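Local coordinates for protein amorpha-4,11-diene synthase (Artemisia annua, PDB 4GAX) that probably cyclises farnesyl diphosphate into a sesquiterpene in a metal-dependent reaction, as a mostly helical terpene synthase, at residues A[75-80]-A[104-109]; A[206-211]-A[215-220]; A[431-436]-A[519-524]. All blocks are in the same frame, centred on the assembly; numbering follows the deposited sequence.

Interaction 1 (A[75-80]-A[104-109]); sequences MKHANL and LQHIYE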
# COMPACT_ATOMS: atom_id res chain seq x y z
N MET A 75 -0.60 -33.55 -10.48
CA MET A 75 -0.47 -34.04 -9.10
C MET A 75 0.30 -33.06 -8.21
O MET A 75 0.06 -32.98 -7.00
CB MET A 75 0.23 -35.40 -9.08
CG MET A 75 -0.70 -36.59 -9.03
SD MET A 75 -1.58 -36.70 -7.45
CE MET A 75 -3.27 -36.44 -7.99
N LYS A 76 1.23 -32.31 -8.80
CA LYS A 76 2.05 -31.37 -8.02
C LYS A 76 1.51 -29.94 -8.01
O LYS A 76 2.18 -29.02 -7.54
CB LYS A 76 3.51 -31.40 -8.49
CG LYS A 76 4.26 -32.69 -8.06
CD LYS A 76 5.77 -32.42 -7.89
CE LYS A 76 6.56 -32.71 -9.17
NZ LYS A 76 8.04 -32.82 -8.94
N HIS A 77 0.29 -29.74 -8.52
CA HIS A 77 -0.21 -28.37 -8.58
C HIS A 77 -0.45 -27.72 -7.22
O HIS A 77 -0.23 -26.52 -7.07
CB HIS A 77 -1.45 -28.27 -9.47
CG HIS A 77 -1.14 -28.37 -10.93
ND1 HIS A 77 -2.12 -28.44 -11.90
CD2 HIS A 77 0.05 -28.43 -11.59
CE1 HIS A 77 -1.55 -28.51 -13.09
NE2 HIS A 77 -0.24 -28.51 -12.93
N ALA A 78 -0.87 -28.51 -6.23
CA ALA A 78 -1.01 -27.97 -4.89
C ALA A 78 0.36 -27.52 -4.37
O ALA A 78 0.49 -26.47 -3.73
CB ALA A 78 -1.63 -29.02 -3.95
N ASN A 79 1.39 -28.31 -4.66
CA ASN A 79 2.74 -27.94 -4.25
C ASN A 79 3.22 -26.70 -5.00
O ASN A 79 4.02 -25.92 -4.48
CB ASN A 79 3.72 -29.10 -4.45
CG ASN A 79 3.50 -30.24 -3.46
OD1 ASN A 79 2.56 -30.22 -2.67
ND2 ASN A 79 4.37 -31.24 -3.51
N LEU A 80 2.75 -26.54 -6.23
CA LEU A 80 3.10 -25.35 -7.01
C LEU A 80 2.54 -24.09 -6.36
O LEU A 80 3.22 -23.05 -6.25
CB LEU A 80 2.61 -25.49 -8.46
CG LEU A 80 2.69 -24.26 -9.38
CD1 LEU A 80 4.10 -23.74 -9.58
CD2 LEU A 80 2.11 -24.60 -10.73
N LEU A 104 -0.15 -19.20 -12.48
CA LEU A 104 -1.49 -18.92 -11.97
C LEU A 104 -2.52 -18.88 -13.09
O LEU A 104 -3.67 -19.31 -12.90
CB LEU A 104 -1.51 -17.63 -11.16
CG LEU A 104 -0.64 -17.69 -9.90
CD1 LEU A 104 -0.75 -16.37 -9.12
CD2 LEU A 104 -1.03 -18.86 -8.99
N GLN A 105 -2.11 -18.39 -14.26
CA GLN A 105 -2.99 -18.40 -15.43
C GLN A 105 -3.36 -19.83 -15.78
O GLN A 105 -4.53 -20.15 -16.07
CB GLN A 105 -2.29 -17.76 -16.63
CG GLN A 105 -3.15 -17.68 -17.88
CD GLN A 105 -2.33 -17.31 -19.11
OE1 GLN A 105 -1.19 -17.76 -19.26
NE2 GLN A 105 -2.90 -16.47 -19.99
N HIS A 106 -2.35 -20.69 -15.77
CA HIS A 106 -2.55 -22.09 -16.14
C HIS A 106 -3.41 -22.80 -15.10
O HIS A 106 -4.24 -23.65 -15.44
CB HIS A 106 -1.20 -22.78 -16.28
CG HIS A 106 -1.31 -24.20 -16.74
ND1 HIS A 106 -1.19 -25.27 -15.88
CD2 HIS A 106 -1.53 -24.71 -17.96
CE1 HIS A 106 -1.34 -26.39 -16.56
NE2 HIS A 106 -1.54 -26.09 -17.83
N ILE A 107 -3.20 -22.47 -13.83
CA ILE A 107 -4.03 -23.01 -12.75
C ILE A 107 -5.48 -22.58 -12.93
O ILE A 107 -6.41 -23.39 -12.82
CB ILE A 107 -3.54 -22.55 -11.36
CG1 ILE A 107 -2.15 -23.11 -11.06
CG2 ILE A 107 -4.50 -23.03 -10.25
CD1 ILE A 107 -2.09 -24.62 -11.14
N TYR A 108 -5.67 -21.30 -13.23
CA TYR A 108 -7.01 -20.77 -13.44
C TYR A 108 -7.67 -21.44 -14.65
O TYR A 108 -8.83 -21.85 -14.59
CB TYR A 108 -7.02 -19.24 -13.56
CG TYR A 108 -8.43 -18.68 -13.56
CD1 TYR A 108 -9.24 -18.80 -12.44
CD2 TYR A 108 -8.97 -18.08 -14.69
CE1 TYR A 108 -10.54 -18.32 -12.43
CE2 TYR A 108 -10.27 -17.58 -14.69
CZ TYR A 108 -11.05 -17.71 -13.56
OH TYR A 108 -12.34 -17.22 -13.55
N GLU A 109 -6.93 -21.58 -15.75
CA GLU A 109 -7.49 -22.23 -16.93
C GLU A 109 -7.80 -23.71 -16.73
O GLU A 109 -8.75 -24.24 -17.31
CB GLU A 109 -6.55 -22.07 -18.13
CG GLU A 109 -6.36 -20.63 -18.59
CD GLU A 109 -5.20 -20.47 -19.57
OE1 GLU A 109 -4.50 -21.48 -19.83
OE2 GLU A 109 -4.98 -19.35 -20.08

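Interaction 2 (A[206-211]-A[215-220]); sequences IQRALK and WKRLPR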
# COMPACT_ATOMS: atom_id res chain seq x y z
N ILE A 206 1.28 -17.25 14.24
CA ILE A 206 -0.18 -17.14 14.37
C ILE A 206 -0.58 -15.74 14.89
O ILE A 206 -1.49 -15.11 14.36
CB ILE A 206 -0.72 -18.18 15.35
CG1 ILE A 206 -0.42 -19.59 14.82
CG2 ILE A 206 -2.22 -17.99 15.59
CD1 ILE A 206 -0.67 -20.69 15.85
N GLN A 207 0.09 -15.26 15.92
CA GLN A 207 -0.31 -13.99 16.51
C GLN A 207 -0.05 -12.80 15.58
O GLN A 207 -0.83 -11.85 15.58
CB GLN A 207 0.34 -13.79 17.88
CG GLN A 207 -0.68 -13.75 19.05
CD GLN A 207 -1.92 -12.85 18.78
OE1 GLN A 207 -1.82 -11.76 18.20
NE2 GLN A 207 -3.09 -13.33 19.22
N ARG A 208 0.98 -12.87 14.74
CA ARG A 208 1.17 -11.77 13.78
C ARG A 208 0.02 -11.76 12.77
O ARG A 208 -0.52 -10.70 12.46
CB ARG A 208 2.54 -11.78 13.09
CG ARG A 208 2.93 -13.04 12.33
CD ARG A 208 4.33 -12.91 11.68
NE ARG A 208 4.33 -11.90 10.64
CZ ARG A 208 4.30 -12.16 9.33
NH1 ARG A 208 4.31 -13.41 8.86
NH2 ARG A 208 4.28 -11.15 8.48
N ALA A 209 -0.38 -12.94 12.29
CA ALA A 209 -1.50 -13.05 11.37
C ALA A 209 -2.79 -12.50 11.98
O ALA A 209 -3.55 -11.77 11.33
CB ALA A 209 -1.68 -14.50 10.92
N LEU A 210 -3.05 -12.86 13.24
CA LEU A 210 -4.23 -12.37 13.94
C LEU A 210 -4.22 -10.85 14.13
O LEU A 210 -5.27 -10.19 14.09
CB LEU A 210 -4.37 -13.08 15.30
CG LEU A 210 -4.66 -14.58 15.24
CD1 LEU A 210 -4.74 -15.18 16.65
CD2 LEU A 210 -5.94 -14.85 14.47
N LYS A 211 -3.03 -10.28 14.36
CA LYS A 211 -2.88 -8.83 14.48
C LYS A 211 -3.18 -8.12 13.15
O LYS A 211 -3.83 -7.07 13.14
CB LYS A 211 -1.47 -8.48 14.97
CG LYS A 211 -1.32 -7.07 15.54
CD LYS A 211 -0.38 -7.06 16.77
CE LYS A 211 -1.02 -7.73 18.00
NZ LYS A 211 -0.43 -9.06 18.35
N TRP A 215 -3.07 -10.20 3.57
CA TRP A 215 -3.58 -9.36 2.48
C TRP A 215 -3.47 -7.88 2.80
O TRP A 215 -3.21 -7.06 1.92
CB TRP A 215 -5.03 -9.74 2.19
CG TRP A 215 -5.75 -8.91 1.13
CD1 TRP A 215 -6.98 -8.33 1.26
CD2 TRP A 215 -5.31 -8.60 -0.21
NE1 TRP A 215 -7.32 -7.67 0.10
CE2 TRP A 215 -6.32 -7.82 -0.82
CE3 TRP A 215 -4.15 -8.89 -0.95
CZ2 TRP A 215 -6.22 -7.33 -2.13
CZ3 TRP A 215 -4.05 -8.41 -2.25
CH2 TRP A 215 -5.08 -7.64 -2.83
N LYS A 216 -3.66 -7.53 4.07
CA LYS A 216 -3.61 -6.13 4.49
C LYS A 216 -2.18 -5.60 4.73
O LYS A 216 -1.97 -4.39 4.72
CB LYS A 216 -4.50 -5.90 5.73
CG LYS A 216 -5.99 -5.78 5.35
CD LYS A 216 -6.92 -5.82 6.56
CE LYS A 216 -6.69 -4.66 7.50
NZ LYS A 216 -6.41 -3.44 6.73
N ARG A 217 -1.23 -6.50 4.97
CA ARG A 217 0.17 -6.10 5.18
C ARG A 217 0.85 -5.83 3.83
O ARG A 217 0.71 -6.62 2.88
CB ARG A 217 0.93 -7.18 5.95
CG ARG A 217 2.39 -6.82 6.29
CD ARG A 217 2.94 -7.75 7.40
NE ARG A 217 2.32 -9.05 7.24
CZ ARG A 217 1.51 -9.62 8.14
NH1 ARG A 217 1.26 -9.02 9.29
NH2 ARG A 217 0.98 -10.79 7.86
N LEU A 218 1.58 -4.73 3.75
CA LEU A 218 2.31 -4.40 2.53
C LEU A 218 3.32 -5.53 2.26
O LEU A 218 3.96 -6.00 3.19
CB LEU A 218 3.07 -3.09 2.74
CG LEU A 218 2.39 -1.79 2.32
CD1 LEU A 218 0.95 -2.00 1.85
CD2 LEU A 218 2.46 -0.75 3.42
N PRO A 219 3.48 -5.93 0.99
CA PRO A 219 4.35 -7.06 0.65
C PRO A 219 5.80 -6.94 1.13
O PRO A 219 6.35 -7.95 1.54
CB PRO A 219 4.30 -7.14 -0.89
CG PRO A 219 3.51 -5.92 -1.34
CD PRO A 219 2.69 -5.47 -0.17
N ARG A 220 6.40 -5.76 1.09
CA ARG A 220 7.79 -5.62 1.57
C ARG A 220 7.88 -5.79 3.08
O ARG A 220 8.87 -6.30 3.63
CB ARG A 220 8.38 -4.27 1.15
CG ARG A 220 9.88 -4.10 1.44
CD ARG A 220 10.72 -5.10 0.64
NE ARG A 220 12.15 -4.78 0.75
CZ ARG A 220 13.13 -5.51 0.22
NH1 ARG A 220 12.86 -6.62 -0.46
NH2 ARG A 220 14.40 -5.12 0.38

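Interaction 3 (A[431-436]-A[519-524]); sequences SDIVTK and RPLLVA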
# COMPACT_ATOMS: atom_id res chain seq x y z
N SER A 431 4.74 5.32 -16.93
CA SER A 431 4.28 5.74 -18.25
C SER A 431 4.30 4.65 -19.33
O SER A 431 3.50 4.68 -20.27
CB SER A 431 5.12 6.93 -18.73
OG SER A 431 6.47 6.75 -18.34
N ASP A 432 5.22 3.70 -19.21
CA ASP A 432 5.38 2.66 -20.24
C ASP A 432 4.16 1.75 -20.41
O ASP A 432 3.98 1.14 -21.46
CB ASP A 432 6.60 1.80 -19.93
CG ASP A 432 6.69 1.44 -18.46
OD1 ASP A 432 6.47 2.33 -17.62
OD2 ASP A 432 6.97 0.26 -18.16
N ILE A 433 3.32 1.66 -19.37
CA ILE A 433 2.16 0.77 -19.42
C ILE A 433 0.80 1.47 -19.31
O ILE A 433 -0.25 0.86 -19.56
CB ILE A 433 2.24 -0.34 -18.33
CG1 ILE A 433 2.01 0.26 -16.94
CG2 ILE A 433 3.57 -1.08 -18.40
CD1 ILE A 433 1.53 -0.77 -15.92
N VAL A 434 0.80 2.75 -18.95
CA VAL A 434 -0.46 3.49 -18.87
C VAL A 434 -1.17 3.55 -20.23
O VAL A 434 -0.55 3.77 -21.26
CB VAL A 434 -0.28 4.92 -18.31
CG1 VAL A 434 0.06 4.86 -16.85
CG2 VAL A 434 0.80 5.65 -19.06
N THR A 435 -2.48 3.31 -20.21
CA THR A 435 -3.30 3.39 -21.40
C THR A 435 -4.17 4.64 -21.29
O THR A 435 -4.31 5.20 -20.20
CB THR A 435 -4.25 2.19 -21.51
OG1 THR A 435 -5.03 2.09 -20.30
CG2 THR A 435 -3.47 0.90 -21.71
N LYS A 436 -4.76 5.06 -22.40
CA LYS A 436 -5.74 6.14 -22.36
C LYS A 436 -6.91 5.68 -21.49
O LYS A 436 -7.52 6.47 -20.78
CB LYS A 436 -6.22 6.51 -23.77
CG LYS A 436 -6.86 7.89 -23.89
CD LYS A 436 -7.41 8.12 -25.30
CE LYS A 436 -7.66 9.61 -25.59
NZ LYS A 436 -8.24 9.85 -26.95
N ARG A 519 -2.88 -4.21 -14.72
CA ARG A 519 -2.67 -4.82 -13.40
C ARG A 519 -1.60 -4.21 -12.50
O ARG A 519 -1.82 -4.09 -11.29
CB ARG A 519 -2.46 -6.33 -13.50
CG ARG A 519 -3.58 -7.08 -12.84
CD ARG A 519 -3.34 -8.58 -12.75
NE ARG A 519 -2.50 -8.93 -11.61
CZ ARG A 519 -2.86 -8.80 -10.34
NH1 ARG A 519 -4.04 -8.30 -10.00
NH2 ARG A 519 -2.02 -9.18 -9.39
N PRO A 520 -0.43 -3.86 -13.07
CA PRO A 520 0.60 -3.35 -12.16
C PRO A 520 0.20 -2.03 -11.52
O PRO A 520 0.70 -1.71 -10.43
CB PRO A 520 1.84 -3.18 -13.06
CG PRO A 520 1.59 -4.12 -14.21
CD PRO A 520 0.10 -4.08 -14.43
N LEU A 521 -0.68 -1.28 -12.18
CA LEU A 521 -1.18 -0.03 -11.60
C LEU A 521 -2.27 -0.31 -10.57
O LEU A 521 -2.41 0.41 -9.57
CB LEU A 521 -1.73 0.88 -12.71
CG LEU A 521 -0.67 1.55 -13.59
CD1 LEU A 521 -1.34 2.25 -14.76
CD2 LEU A 521 0.14 2.55 -12.76
N LEU A 522 -3.04 -1.37 -10.82
CA LEU A 522 -4.10 -1.75 -9.88
C LEU A 522 -3.43 -2.21 -8.59
O LEU A 522 -3.90 -1.87 -7.48
CB LEU A 522 -4.98 -2.86 -10.47
CG LEU A 522 -6.09 -3.35 -9.54
CD1 LEU A 522 -6.99 -2.20 -9.15
CD2 LEU A 522 -6.91 -4.47 -10.20
N VAL A 523 -2.33 -2.95 -8.74
CA VAL A 523 -1.57 -3.46 -7.59
C VAL A 523 -1.04 -2.26 -6.80
O VAL A 523 -1.10 -2.25 -5.57
CB VAL A 523 -0.41 -4.39 -8.04
CG1 VAL A 523 0.60 -4.64 -6.90
CG2 VAL A 523 -0.97 -5.72 -8.58
N ALA A 524 -0.57 -1.23 -7.52
CA ALA A 524 -0.09 -0.01 -6.87
C ALA A 524 -1.21 0.65 -6.08
O ALA A 524 -1.00 1.08 -4.95
CB ALA A 524 0.46 0.99 -7.91

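Interaction 1 (A[75-80]-A[104-109])
His77 and Ile107 meet where the first turn of helix 77-89 faces helix 97-111, and the imidazole of His77 and the CD1 methyl of Ile107 share most of the contact. Starting at its root, His77 CB lies 4.1 Å from Ile107 CD1. The same methyl then sits over one face of the ring, 3.9 Å from His77 CG and displaced toward the rim, which makes a CH-pi contact tilted 24° from the ring normal. Next along the ring, His77 ND1 is also 3.9 Å from Ile107 CD1 and is hydrogen-bonded to the hydroxyl of Tyr111, one turn beyond Ile107. His77 CE1 approaches His106 CE1 at 4.1 Å; the ring planes are 89° apart, and His77 CE1 lies at the edge of the His106 ring, while His106 CE1 comes to the His77 ring obliquely. The last nitrogen, NE2, donates to the carbonyl oxygen of Leu71 in helix 52-71, so both ring nitrogens of this buried histidine have partners, which probably fixes the rotation of the ring.

Ile107 reaches the ring with CG1 opposite its own carbonyl carbon (chi1 -65°), a setting that carries CD1 across the gap between the helices. There CD1 also touches Leu80 CD2 at 4.2 Å, one turn further along the partner helix. Leu80 in turn leans on helix 52-71, while Ile107 packs against Trp123 and Met127 of helix 120-129. With His77 facing Ile107 and Leu80 nearest Leu104, the backbones run in opposite directions, the arrangement of an antiparallel helical hairpin within the all-helical N-terminal domain of plant terpene synthases.

Interaction 2 (A[206-211]-A[215-220])
Arg217 meets Arg208 guanidinium to guanidinium, bridging the end of helix 200-211 and the irregular run that leads into helix 219-232. That run begins with Trp215 and Lys216, whose side chains turn to other helices: the indole NH bonds Asn508, and the lysine makes a cation-pi contact with Trp504. Arg217 follows in an extended backbone conformation and points at the helix. Its CG stands opposite the backbone N (chi1 -177°), which extends the chain toward helix 200-211 before a bend at chi3 (33°) turns the guanidinium. Arg208 NH2 sits over one face of that group, 3.0 Å above its plane and shifted toward the rim, 3.1 Å from Arg217 NE, another donor and so no hydrogen-bond partner, and 3.2 Å from Arg217 CZ. The two planes are inclined by 39°, so the groups overlap without being parallel. Leu218 then takes the N-cap position of the next helix.

Glu222, in the first turn of that helix, probably accounts for the pairing: its OE1 forms salt bridges with both Arg208 NH2 and Arg217 NE. Arg208 has further partners in Glu205 and Gln225. A leucine in place of Arg217 would probably leave Glu222 with one arginine mate fewer and take away the guanidinium against Arg208 NH2. Two cations this close thus imply a shared anion, whose carboxylate probably offsets their charge and ties the incoming helix to the preceding one.

Interaction 3 (A[431-436]-A[519-524])
Apolar packing of Ile433 and Val434 on Pro520 and Leu521 sets a loop against a helix: the loop joins helices 419-429 and 436-443, and the two partners lie in the first turn of helix 519-535. The contact is partly buried. Ile433 takes the lead. Its CG1 lies between the backbone N and the carbonyl carbon (chi1 71°), and from there CD1 reaches the pyrrolidine ring, 3.8 Å from both Pro520 CB and Pro520 CG. The same methyl is 4.0 Å from Leu521 CG, so it touches two consecutive residues of the helix.

Val434 makes the second meeting, with its CG1 branch 3.6 Å from Leu521 CD1, the closest approach of the contact. Leucine and valine side chains pass at a slant, one methyl on one methyl. Both also touch Tyr427 of helix 419-429, which extends the apolar patch back into the helix that the loop leaves. Just past the patch, Thr435 OG1 accepts the backbone N-H of Ala438, capping helix 436-443, while the carbonyl of Pro520 is bonded by Arg293.

Between the loop and the helix the attraction is therefore van der Waals and hydrophobic, and probably rests on the fit of the methyls and on partial exclusion of water, not on any directional bond; the polar links of both pieces are made to other neighbours.

Overall arrangement
Followed from the N terminus, the contacts come in series, and none nests in or crosses another. Interaction 1 closes first, pairing helices 77-89 and 97-111 across 23 intervening residues within the N-terminal domain, its centre about 27 Å from the centre of the chain. Interaction 2 spans just three residues and turns helix 200-211 into helix 219-232. Interaction 3 closes the longest span, 82 residues that include the unmodelled 466-474, and brings a loop of the metal-binding domain to helix 519-535. That helix also covers Trp215 and Leu218 of 215-220, so it links the surroundings of interactions 2 and 3, whose centres lie about 26 Å apart.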